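Local atomic coordinates of sulfhydryl oxidase 1 (Homo sapiens, PDB entry 3LLK), a protein that catalyses the oxidation of thiols to disulfides, probably passing the electrons through its bound flavin-adenine dinucleotide to molecular oxygen. Residues A201-A206 with F213-W218; E149-I154 with A177-V182; A22-L27 with R93-V98. One frame throughout, in Å; residues are numbered along the deposited sequence.

Interaction 1: A201-A206 with F213-W218. With FAD (flavin-adenine dinucleotide), chain D.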
loop_
_atom_site.group_PDB
_atom_site.type_symbol
_atom_site.label_atom_id
_atom_site.label_comp_id
_atom_site.label_asym_id
_atom_site.label_seq_id
_atom_site.Cartn_x
_atom_site.Cartn_y
_atom_site.Cartn_z
ATOM N N ALA A 201 -3.756 -5.896 -16.140
ATOM C CA ALA A 201 -3.888 -6.493 -17.461
ATOM C C ALA A 201 -3.767 -8.018 -17.437
ATOM O O ALA A 201 -4.552 -8.709 -18.083
ATOM C CB ALA A 201 -2.849 -5.896 -18.414
ATOM N N ARG A 202 -2.791 -8.540 -16.699
ATOM C CA ARG A 202 -2.605 -9.987 -16.619
ATOM C C ARG A 202 -3.719 -10.691 -15.860
ATOM O O ARG A 202 -4.007 -11.859 -16.132
ATOM C CB ARG A 202 -1.274 -10.354 -15.945
ATOM C CG ARG A 202 -0.070 -10.411 -16.870
ATOM C CD ARG A 202 0.490 -9.041 -17.100
ATOM N NE ARG A 202 1.663 -9.059 -17.964
ATOM C CZ ARG A 202 2.248 -7.959 -18.420
ATOM N NH1 ARG A 202 1.759 -6.772 -18.082
ATOM N NH2 ARG A 202 3.302 -8.046 -19.223
ATOM N N LEU A 203 -4.334 -9.985 -14.912
ATOM C CA LEU A 203 -5.404 -10.552 -14.093
ATOM C C LEU A 203 -6.808 -10.370 -14.667
ATOM O O LEU A 203 -7.749 -11.038 -14.240
ATOM C CB LEU A 203 -5.362 -9.950 -12.683
ATOM C CG LEU A 203 -4.149 -10.313 -11.823
ATOM C CD1 LEU A 203 -4.325 -9.778 -10.413
ATOM C CD2 LEU A 203 -3.998 -11.828 -11.783
ATOM N N ALA A 204 -6.940 -9.462 -15.629
ATOM C CA ALA A 204 -8.223 -9.175 -16.255
ATOM C C ALA A 204 -8.944 -10.421 -16.756
ATOM O O ALA A 204 -8.387 -11.197 -17.530
ATOM C CB ALA A 204 -8.029 -8.197 -17.409
ATOM N N GLY A 205 -10.184 -10.598 -16.305
ATOM C CA GLY A 205 -10.992 -11.733 -16.724
ATOM C C GLY A 205 -10.473 -13.103 -16.334
ATOM O O GLY A 205 -10.926 -14.117 -16.867
ATOM N N ALA A 206 -9.536 -13.150 -15.396
ATOM C CA ALA A 206 -8.978 -14.427 -14.967
ATOM C C ALA A 206 -9.935 -15.160 -14.029
ATOM O O ALA A 206 -10.809 -14.546 -13.405
ATOM C CB ALA A 206 -7.653 -14.208 -14.274
ATOM N N PHE A 213 -16.008 -6.953 -9.428
ATOM C CA PHE A 213 -15.002 -5.905 -9.582
ATOM C C PHE A 213 -14.001 -6.285 -10.673
ATOM O O PHE A 213 -12.848 -6.609 -10.392
ATOM C CB PHE A 213 -14.287 -5.695 -8.247
ATOM C CG PHE A 213 -15.190 -5.187 -7.161
ATOM C CD1 PHE A 213 -15.453 -3.821 -7.038
ATOM C CD2 PHE A 213 -15.821 -6.072 -6.295
ATOM C CE1 PHE A 213 -16.332 -3.344 -6.071
ATOM C CE2 PHE A 213 -16.707 -5.604 -5.319
ATOM C CZ PHE A 213 -16.961 -4.233 -5.211
ATOM N N PRO A 214 -14.441 -6.249 -11.941
ATOM C CA PRO A 214 -13.606 -6.589 -13.100
ATOM C C PRO A 214 -12.368 -5.708 -13.199
ATOM O O PRO A 214 -12.430 -4.514 -12.919
ATOM C CB PRO A 214 -14.544 -6.361 -14.286
ATOM C CG PRO A 214 -15.906 -6.536 -13.699
ATOM C CD PRO A 214 -15.793 -5.851 -12.373
ATOM N N LYS A 215 -11.252 -6.301 -13.607
ATOM C CA LYS A 215 -10.007 -5.559 -13.759
ATOM C C LYS A 215 -10.085 -4.641 -14.977
ATOM O O LYS A 215 -10.625 -5.020 -16.016
ATOM C CB LYS A 215 -8.834 -6.526 -13.941
ATOM C CG LYS A 215 -8.573 -7.442 -12.762
ATOM C CD LYS A 215 -8.208 -6.648 -11.521
ATOM C CE LYS A 215 -7.816 -7.561 -10.381
ATOM N NZ LYS A 215 -7.463 -6.784 -9.161
ATOM N N VAL A 216 -9.566 -3.426 -14.842
ATOM C CA VAL A 216 -9.545 -2.479 -15.953
ATOM C C VAL A 216 -8.282 -1.635 -15.838
ATOM O O VAL A 216 -7.612 -1.646 -14.801
ATOM C CB VAL A 216 -10.751 -1.515 -15.928
ATOM C CG1 VAL A 216 -12.048 -2.296 -15.786
ATOM C CG2 VAL A 216 -10.588 -0.507 -14.802
ATOM N N GLN A 217 -7.949 -0.924 -16.909
ATOM C CA GLN A 217 -6.797 -0.037 -16.899
ATOM C C GLN A 217 -7.324 1.184 -16.155
ATOM O O GLN A 217 -8.152 1.949 -16.667
ATOM C CB GLN A 217 -6.373 0.284 -18.330
ATOM C CG GLN A 217 -5.762 -0.937 -19.015
ATOM C CD GLN A 217 -4.530 -1.452 -18.282
ATOM O OE1 GLN A 217 -3.430 -0.916 -18.434
ATOM N NE2 GLN A 217 -4.713 -2.489 -17.466
ATOM N N TRP A 218 -6.840 1.330 -14.927
ATOM C CA TRP A 218 -7.261 2.366 -13.990
ATOM C C TRP A 218 -6.458 3.671 -14.067
ATOM O O TRP A 218 -5.244 3.653 -14.224
ATOM C CB TRP A 218 -7.162 1.765 -12.586
ATOM C CG TRP A 218 -7.916 2.463 -11.520
ATOM C CD1 TRP A 218 -9.163 2.155 -11.068
ATOM C CD2 TRP A 218 -7.451 3.550 -10.720
ATOM N NE1 TRP A 218 -9.503 2.978 -10.023
ATOM C CE2 TRP A 218 -8.469 3.846 -9.788
ATOM C CE3 TRP A 218 -6.268 4.304 -10.695
ATOM C CZ2 TRP A 218 -8.342 4.867 -8.834
ATOM C CZ3 TRP A 218 -6.141 5.320 -9.745
ATOM C CH2 TRP A 218 -7.173 5.589 -8.829
HETATM P PA FAD D . -6.733 -4.088 -6.630
HETATM O O1A FAD D . -6.352 -4.688 -5.321
HETATM O O2A FAD D . -5.976 -4.331 -7.887
HETATM O O5B FAD D . -6.886 -2.533 -6.497
HETATM C C5B FAD D . -7.142 -1.818 -5.286
HETATM C C4B FAD D . -7.905 -0.617 -5.781
HETATM O O4B FAD D . -6.886 0.374 -6.084
HETATM C C3B FAD D . -9.058 -0.571 -6.807
HETATM O O3B FAD D . -10.349 -0.928 -6.316
HETATM C C2B FAD D . -8.885 0.786 -7.320
HETATM O O2B FAD D . -9.570 1.782 -6.625
HETATM C C1B FAD D . -7.382 1.089 -7.222
HETATM N N9A FAD D . -6.534 0.839 -8.345
HETATM C C8A FAD D . -6.615 -0.072 -9.432
HETATM N N7A FAD D . -5.671 -0.001 -10.311
HETATM C C5A FAD D . -4.890 1.033 -9.811
HETATM C C6A FAD D . -3.729 1.622 -10.346
HETATM N N6A FAD D . -3.187 1.255 -11.515
HETATM N N1A FAD D . -3.120 2.671 -9.685
HETATM C C2A FAD D . -3.629 3.228 -8.551
HETATM N N3A FAD D . -4.787 2.648 -8.011
HETATM C C4A FAD D . -5.378 1.539 -8.694
HETATM N N1 FAD D . -2.642 -11.451 -7.571
HETATM C C2 FAD D . -2.543 -12.535 -8.417
HETATM O O2 FAD D . -3.532 -13.283 -8.483
HETATM N N3 FAD D . -1.314 -12.550 -9.065
HETATM C C4 FAD D . -0.243 -11.630 -8.942
HETATM O O4 FAD D . 0.843 -11.823 -9.583
HETATM C C4X FAD D . -0.442 -10.582 -8.067
HETATM N N5 FAD D . 0.616 -9.657 -7.789
HETATM C C5X FAD D . 0.529 -8.624 -6.818
HETATM C C6 FAD D . 1.679 -7.855 -6.556
HETATM C C7 FAD D . 1.577 -6.806 -5.599
HETATM C C7M FAD D . 2.865 -6.016 -5.366
HETATM C C8 FAD D . 0.351 -6.533 -4.922
HETATM C C8M FAD D . 0.032 -5.452 -3.909
HETATM C C9 FAD D . -0.756 -7.339 -5.183
HETATM C C9A FAD D . -0.745 -8.438 -6.081
HETATM N N10 FAD D . -1.783 -9.406 -6.526
HETATM C C10 FAD D . -1.683 -10.488 -7.362
HETATM C "C1'" FAD D . -3.114 -9.103 -6.105
HETATM C "C2'" FAD D . -3.967 -8.241 -6.984
HETATM O "O2'" FAD D . -3.176 -7.187 -7.588
HETATM C "C3'" FAD D . -5.179 -7.597 -6.383
HETATM O "O3'" FAD D . -4.811 -6.850 -5.231
HETATM C "C4'" FAD D . -6.421 -8.425 -6.099
HETATM O "O4'" FAD D . -6.676 -9.366 -7.185
HETATM C "C5'" FAD D . -7.652 -7.722 -5.717
HETATM O "O5'" FAD D . -8.056 -6.951 -6.852
HETATM P P FAD D . -9.076 -5.782 -6.816
HETATM O O1P FAD D . -9.832 -5.967 -8.056
HETATM O O2P FAD D . -9.891 -5.753 -5.573
HETATM O O3P FAD D . -8.279 -4.385 -6.889
#
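K215 lays the base of its side chain against the end of helix 185-203 and then turns its amine toward the dinucleotide. Its CB rests on A204, 3.6 Å from CA of A204, while CG of K215 runs alongside the backbone where L203 passes into A204. A bend at chi2 (-62°) sends the rest of the chain past L203 to the diphosphate. There NZ of K215 is modelled too close to P of FAD, so its weak hydrogen bonds to O2A of FAD (3.1 Å) and O4' of FAD (3.3 Å) are uncertain in detail. L203 reaches the flavin end of the cofactor with its branched tip: CD1 lies 3.7 Å from N1 of FAD, and CD2 lies 3.6 Å from O2 of FAD. W218 is turned face-on to the adenine, with C4A of FAD 3.4 Å above the indole plane and displaced toward its rim. At the outer side, Q217 brings NE2 to 3.8 Å from N of A201, but that amide is hydrogen-bonded to N197 O. The carboxylate of E209 accepts the backbone N-H of both G205 and K215, tying the type II turn L203-A206 to the facing loop. The arrangement is one wall of the FAD pocket of an Erv/ALR-type sulfhydryl oxidase domain, where a helix end and the loop after it contact flavin, diphosphate and adenine.

Interaction 2: E149-I154 with A177-V182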
loop_
_atom_site.group_PDB
_atom_site.type_symbol
_atom_site.label_atom_id
_atom_site.label_comp_id
_atom_site.label_asym_id
_atom_site.label_seq_id
_atom_site.Cartn_x
_atom_site.Cartn_y
_atom_site.Cartn_z
ATOM N N GLU A 149 12.724 7.341 -0.154
ATOM C CA GLU A 149 12.804 6.016 0.442
ATOM C C GLU A 149 11.472 5.281 0.445
ATOM O O GLU A 149 11.394 4.134 0.892
ATOM C CB GLU A 149 13.337 6.120 1.870
ATOM C CG GLU A 149 14.784 6.573 1.930
ATOM C CD GLU A 149 15.260 6.810 3.341
ATOM O OE1 GLU A 149 15.246 5.852 4.143
ATOM O OE2 GLU A 149 15.648 7.958 3.650
ATOM N N VAL A 150 10.427 5.923 -0.072
ATOM C CA VAL A 150 9.114 5.294 -0.077
ATOM C C VAL A 150 9.000 4.065 -0.971
ATOM O O VAL A 150 8.601 2.996 -0.510
ATOM C CB VAL A 150 8.018 6.307 -0.452
ATOM C CG1 VAL A 150 6.678 5.593 -0.612
ATOM C CG2 VAL A 150 7.914 7.358 0.631
ATOM N N LEU A 151 9.348 4.207 -2.243
ATOM C CA LEU A 151 9.249 3.086 -3.163
ATOM C C LEU A 151 10.199 1.942 -2.780
ATOM O O LEU A 151 9.830 0.766 -2.855
ATOM C CB LEU A 151 9.505 3.571 -4.589
ATOM C CG LEU A 151 8.660 2.921 -5.686
ATOM C CD1 LEU A 151 7.199 2.860 -5.271
ATOM C CD2 LEU A 151 8.808 3.727 -6.967
ATOM N N PRO A 152 11.442 2.265 -2.376
ATOM C CA PRO A 152 12.338 1.167 -2.001
ATOM C C PRO A 152 11.790 0.448 -0.760
ATOM O O PRO A 152 11.866 -0.780 -0.654
ATOM C CB PRO A 152 13.661 1.882 -1.732
ATOM C CG PRO A 152 13.612 3.040 -2.711
ATOM C CD PRO A 152 12.189 3.529 -2.517
ATOM N N ALA A 153 11.229 1.223 0.168
ATOM C CA ALA A 153 10.662 0.666 1.389
ATOM C C ALA A 153 9.476 -0.235 1.051
ATOM O O ALA A 153 9.271 -1.274 1.688
ATOM C CB ALA A 153 10.218 1.781 2.315
ATOM N N ILE A 154 8.692 0.171 0.057
ATOM C CA ILE A 154 7.546 -0.623 -0.375
ATOM C C ILE A 154 8.052 -1.900 -1.031
ATOM O O ILE A 154 7.513 -2.986 -0.799
ATOM C CB ILE A 154 6.665 0.148 -1.394
ATOM C CG1 ILE A 154 5.833 1.205 -0.657
ATOM C CG2 ILE A 154 5.748 -0.829 -2.153
ATOM C CD1 ILE A 154 5.077 2.126 -1.580
ATOM N N ALA A 177 13.250 -4.485 -13.299
ATOM C CA ALA A 177 13.176 -4.142 -14.704
ATOM C C ALA A 177 13.239 -2.627 -14.915
ATOM O O ALA A 177 13.790 -2.158 -15.914
ATOM C CB ALA A 177 11.894 -4.710 -15.309
ATOM N N SER A 178 12.702 -1.850 -13.973
ATOM C CA SER A 178 12.711 -0.407 -14.162
ATOM C C SER A 178 12.566 0.502 -12.945
ATOM O O SER A 178 12.715 1.714 -13.084
ATOM C CB SER A 178 11.621 -0.023 -15.165
ATOM O OG SER A 178 10.331 -0.281 -14.631
ATOM N N MET A 179 12.274 -0.040 -11.766
ATOM C CA MET A 179 12.119 0.841 -10.610
ATOM C C MET A 179 13.321 1.766 -10.443
ATOM O O MET A 179 13.216 2.841 -9.843
ATOM C CB MET A 179 11.904 0.046 -9.321
ATOM C CG MET A 179 11.533 0.952 -8.151
ATOM S SD MET A 179 11.292 0.117 -6.585
ATOM C CE MET A 179 9.619 -0.477 -6.797
ATOM N N HIS A 180 14.459 1.351 -10.993
ATOM C CA HIS A 180 15.691 2.129 -10.915
ATOM C C HIS A 180 15.671 3.365 -11.819
ATOM O O HIS A 180 16.580 4.190 -11.761
ATOM C CB HIS A 180 16.883 1.236 -11.272
ATOM C CG HIS A 180 16.791 0.624 -12.635
ATOM N ND1 HIS A 180 17.151 1.300 -13.781
ATOM C CD2 HIS A 180 16.357 -0.594 -13.037
ATOM C CE1 HIS A 180 16.944 0.525 -14.830
ATOM N NE2 HIS A 180 16.461 -0.630 -14.407
ATOM N N ARG A 181 14.633 3.495 -12.644
ATOM C CA ARG A 181 14.502 4.642 -13.547
ATOM C C ARG A 181 13.766 5.796 -12.860
ATOM O O ARG A 181 13.793 6.935 -13.330
ATOM C CB ARG A 181 13.740 4.247 -14.815
ATOM C CG ARG A 181 12.250 4.030 -14.596
ATOM C CD ARG A 181 11.549 3.568 -15.867
ATOM N NE ARG A 181 10.189 3.116 -15.582
ATOM C CZ ARG A 181 9.396 2.516 -16.465
ATOM N NH1 ARG A 181 9.823 2.294 -17.702
ATOM N NH2 ARG A 181 8.177 2.128 -16.108
ATOM N N VAL A 182 13.101 5.484 -11.753
ATOM C CA VAL A 182 12.363 6.475 -10.983
ATOM C C VAL A 182 13.330 7.485 -10.361
ATOM O O VAL A 182 14.119 7.136 -9.487
ATOM C CB VAL A 182 11.570 5.804 -9.852
ATOM C CG1 VAL A 182 10.721 6.838 -9.137
ATOM C CG2 VAL A 182 10.721 4.679 -10.410
#
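L151 projects from helix 150-161 toward M179 and V182, which lie where helix 165-179 gives way to a turn, and the contact illustrates how a few apolar side chains can join a helix to the end of another. The apolar contacts come first. The end of M179 lies against the branch point of L151, with CE of M179 3.7 Å from CG of L151. The methionine chain is extended through its first two torsions and bends only at chi3 (-81°), which folds the methyl back toward the leucine. From L151, CD2 reaches further across, lying 4.1 Å from CG2 of V182 and the same distance from CG of M179, so one methyl serves both partners; the leucine and valine side chains meet at about a right angle. The sulfur takes part as well, SD of M179 being 3.9 Å from CG of L151.

The hydrogen bonds nearest the contact are backbone ones within each segment. A type I turn runs from M179 to V182, and N of V182 bonds to O of M179 at 3.3 Å, keeping the two residues that face the leucine together. On the other segment, N of A153 bonds to O of E149 in the opening turn of its helix. Helix 185-203 borders the same cluster: A188 touches both L151 and V182, and W191 touches M179 and V182, while T130 of helix 118-134 borders the leucine.

With no hydrogen bond passing between the segments, cohesion here rests on dispersion and the burial of apolar surface, and the thioether, flexible by nature, probably helps the methionine fit round the leucine.

Interaction 3: A22-L27 with R93-V98; sequences ALHYIL and RKEGAV
E95 reaches H24 of helix 16-30 from the start of the short helix 95-98, and a single carboxylate carries the contact. From its CB the chain leaves toward the histidine. CG takes the crowded position between backbone N and carbonyl carbon (chi1 84°), and a second bend at chi2 curls the chain, whose apolar surroundings include F65 and L90. CD then arrives at the rim of the imidazole, in the ring plane and 3.6 Å from ND1 of H24. At the tip, OE1 of E95 accepts a hydrogen bond from ND1 of H24, 3.1 Å long and nearly straight at 164°. The N-H points along the ring plane and meets the syn side of the oxygen, somewhat tilted from the carboxylate plane; the ring and carboxylate planes are inclined by 26°. The other oxygen, OE2 of E95, lies 3.5 Å from CE1 of H24 and forms a salt bridge with NE of R28.

The start of the chain is fixed by the backbone. K94, with positive phi, closes helix 83-92 in a Schellman motif, N of E95 bonding to O of L90, and also serves as N-cap of the next helix.

Two partners of helix 16-30 thus share one buried carboxylate. The arginine probably keeps the glutamate ionised, and the glutamate in turn holds the imidazole with its proton on ND1 and probably helps to fix the rotation of the ring.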
loop_
_atom_site.group_PDB
_atom_site.type_symbol
_atom_site.label_atom_id
_atom_site.label_comp_id
_atom_site.label_asym_id
_atom_site.label_seq_id
_atom_site.Cartn_x
_atom_site.Cartn_y
_atom_site.Cartn_z
ATOM N N ALA A 22 -5.491 -2.530 6.789
ATOM C CA ALA A 22 -4.247 -2.923 6.142
ATOM C C ALA A 22 -3.137 -2.901 7.199
ATOM O O ALA A 22 -2.391 -3.870 7.349
ATOM C CB ALA A 22 -3.916 -1.958 4.985
ATOM N N LEU A 23 -3.028 -1.798 7.936
ATOM C CA LEU A 23 -2.020 -1.698 8.996
ATOM C C LEU A 23 -2.161 -2.850 9.997
ATOM O O LEU A 23 -1.180 -3.483 10.389
ATOM C CB LEU A 23 -2.157 -0.374 9.758
ATOM C CG LEU A 23 -1.832 0.942 9.033
ATOM C CD1 LEU A 23 -1.917 2.090 10.033
ATOM C CD2 LEU A 23 -0.439 0.875 8.427
ATOM N N HIS A 24 -3.389 -3.112 10.419
ATOM C CA HIS A 24 -3.645 -4.183 11.380
ATOM C C HIS A 24 -3.151 -5.539 10.855
ATOM O O HIS A 24 -2.453 -6.280 11.547
ATOM C CB HIS A 24 -5.141 -4.279 11.663
ATOM C CG HIS A 24 -5.506 -5.394 12.594
ATOM N ND1 HIS A 24 -5.136 -5.406 13.921
ATOM C CD2 HIS A 24 -6.176 -6.550 12.380
ATOM C CE1 HIS A 24 -5.563 -6.522 14.486
ATOM N NE2 HIS A 24 -6.196 -7.234 13.571
ATOM N N TYR A 25 -3.534 -5.847 9.625
ATOM C CA TYR A 25 -3.175 -7.102 8.987
ATOM C C TYR A 25 -1.664 -7.228 8.821
ATOM O O TYR A 25 -1.089 -8.297 9.014
ATOM C CB TYR A 25 -3.862 -7.190 7.626
ATOM C CG TYR A 25 -3.950 -8.583 7.078
ATOM C CD1 TYR A 25 -5.066 -9.379 7.328
ATOM C CD2 TYR A 25 -2.916 -9.118 6.310
ATOM C CE1 TYR A 25 -5.152 -10.672 6.823
ATOM C CE2 TYR A 25 -2.996 -10.414 5.801
ATOM C CZ TYR A 25 -4.114 -11.180 6.062
ATOM O OH TYR A 25 -4.206 -12.453 5.560
ATOM N N ILE A 26 -1.021 -6.129 8.461
ATOM C CA ILE A 26 0.424 -6.126 8.287
ATOM C C ILE A 26 1.147 -6.490 9.583
ATOM O O ILE A 26 1.942 -7.436 9.626
ATOM C CB ILE A 26 0.921 -4.731 7.801
ATOM C CG1 ILE A 26 0.557 -4.541 6.329
ATOM C CG2 ILE A 26 2.413 -4.595 8.018
ATOM C CD1 ILE A 26 0.679 -3.103 5.820
ATOM N N LEU A 27 0.851 -5.742 10.643
ATOM C CA LEU A 27 1.496 -5.939 11.931
ATOM C C LEU A 27 1.170 -7.234 12.674
ATOM O O LEU A 27 2.053 -7.821 13.287
ATOM C CB LEU A 27 1.195 -4.742 12.841
ATOM C CG LEU A 27 1.652 -3.358 12.345
ATOM C CD1 LEU A 27 0.959 -2.271 13.164
ATOM C CD2 LEU A 27 3.165 -3.223 12.452
ATOM N N ARG A 93 1.106 -0.842 23.290
ATOM C CA ARG A 93 0.706 0.399 22.655
ATOM C C ARG A 93 -0.757 0.372 22.218
ATOM O O ARG A 93 -1.204 1.214 21.445
ATOM C CB ARG A 93 1.657 0.687 21.496
ATOM C CG ARG A 93 3.062 0.964 22.023
ATOM C CD ARG A 93 4.156 0.964 20.963
ATOM N NE ARG A 93 5.446 1.287 21.572
ATOM C CZ ARG A 93 6.090 0.514 22.450
ATOM N NH1 ARG A 93 5.578 -0.651 22.828
ATOM N NH2 ARG A 93 7.238 0.924 22.977
ATOM N N LYS A 94 -1.492 -0.608 22.738
ATOM C CA LYS A 94 -2.920 -0.769 22.473
ATOM C C LYS A 94 -3.345 -0.729 21.001
ATOM O O LYS A 94 -4.338 -0.077 20.660
ATOM C CB LYS A 94 -3.699 0.313 23.250
ATOM C CG LYS A 94 -3.315 0.421 24.723
ATOM C CD LYS A 94 -4.210 1.393 25.495
ATOM C CE LYS A 94 -5.653 0.887 25.559
ATOM N NZ LYS A 94 -6.496 1.651 26.529
ATOM N N GLU A 95 -2.633 -1.441 20.127
ATOM C CA GLU A 95 -2.994 -1.415 18.708
ATOM C C GLU A 95 -4.408 -1.908 18.454
ATOM O O GLU A 95 -5.053 -1.485 17.493
ATOM C CB GLU A 95 -2.001 -2.228 17.865
ATOM C CG GLU A 95 -2.244 -3.722 17.776
ATOM C CD GLU A 95 -3.375 -4.100 16.836
ATOM O OE1 GLU A 95 -3.419 -3.605 15.687
ATOM O OE2 GLU A 95 -4.222 -4.912 17.252
ATOM N N GLY A 96 -4.883 -2.809 19.309
ATOM C CA GLY A 96 -6.229 -3.331 19.159
ATOM C C GLY A 96 -7.264 -2.244 19.400
ATOM O O GLY A 96 -8.281 -2.172 18.711
ATOM N N ALA A 97 -7.007 -1.392 20.385
ATOM C CA ALA A 97 -7.926 -0.302 20.692
ATOM C C ALA A 97 -7.805 0.795 19.627
ATOM O O ALA A 97 -8.810 1.314 19.138
ATOM C CB ALA A 97 -7.626 0.265 22.087
ATOM N N VAL A 98 -6.567 1.127 19.271
ATOM C CA VAL A 98 -6.280 2.150 18.270
ATOM C C VAL A 98 -6.742 1.772 16.861
ATOM O O VAL A 98 -7.318 2.595 16.154
ATOM C CB VAL A 98 -4.767 2.463 18.238
ATOM C CG1 VAL A 98 -4.452 3.462 17.133
ATOM C CG2 VAL A 98 -4.331 3.005 19.593
#

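The three contacts sample different depths of the fold. Interaction 1 is a surface contact, several of whose residues also line the cofactor pocket, whereas interactions 2 and 3 are buried and lie on opposite sides of the chain's centre, about 26 Å apart between centres. Interactions 1 and 2 both belong to the Erv/ALR-like part of the chain and draw on helices that follow each other in sequence: helix 185-203 supplies a segment to the first and borders the second. Interaction 3 belongs to the preceding, N-terminal part. Chemistry varies accordingly, from phosphate and ring contacts with a ligand, through purely apolar packing, to a charged group buried with its own partners.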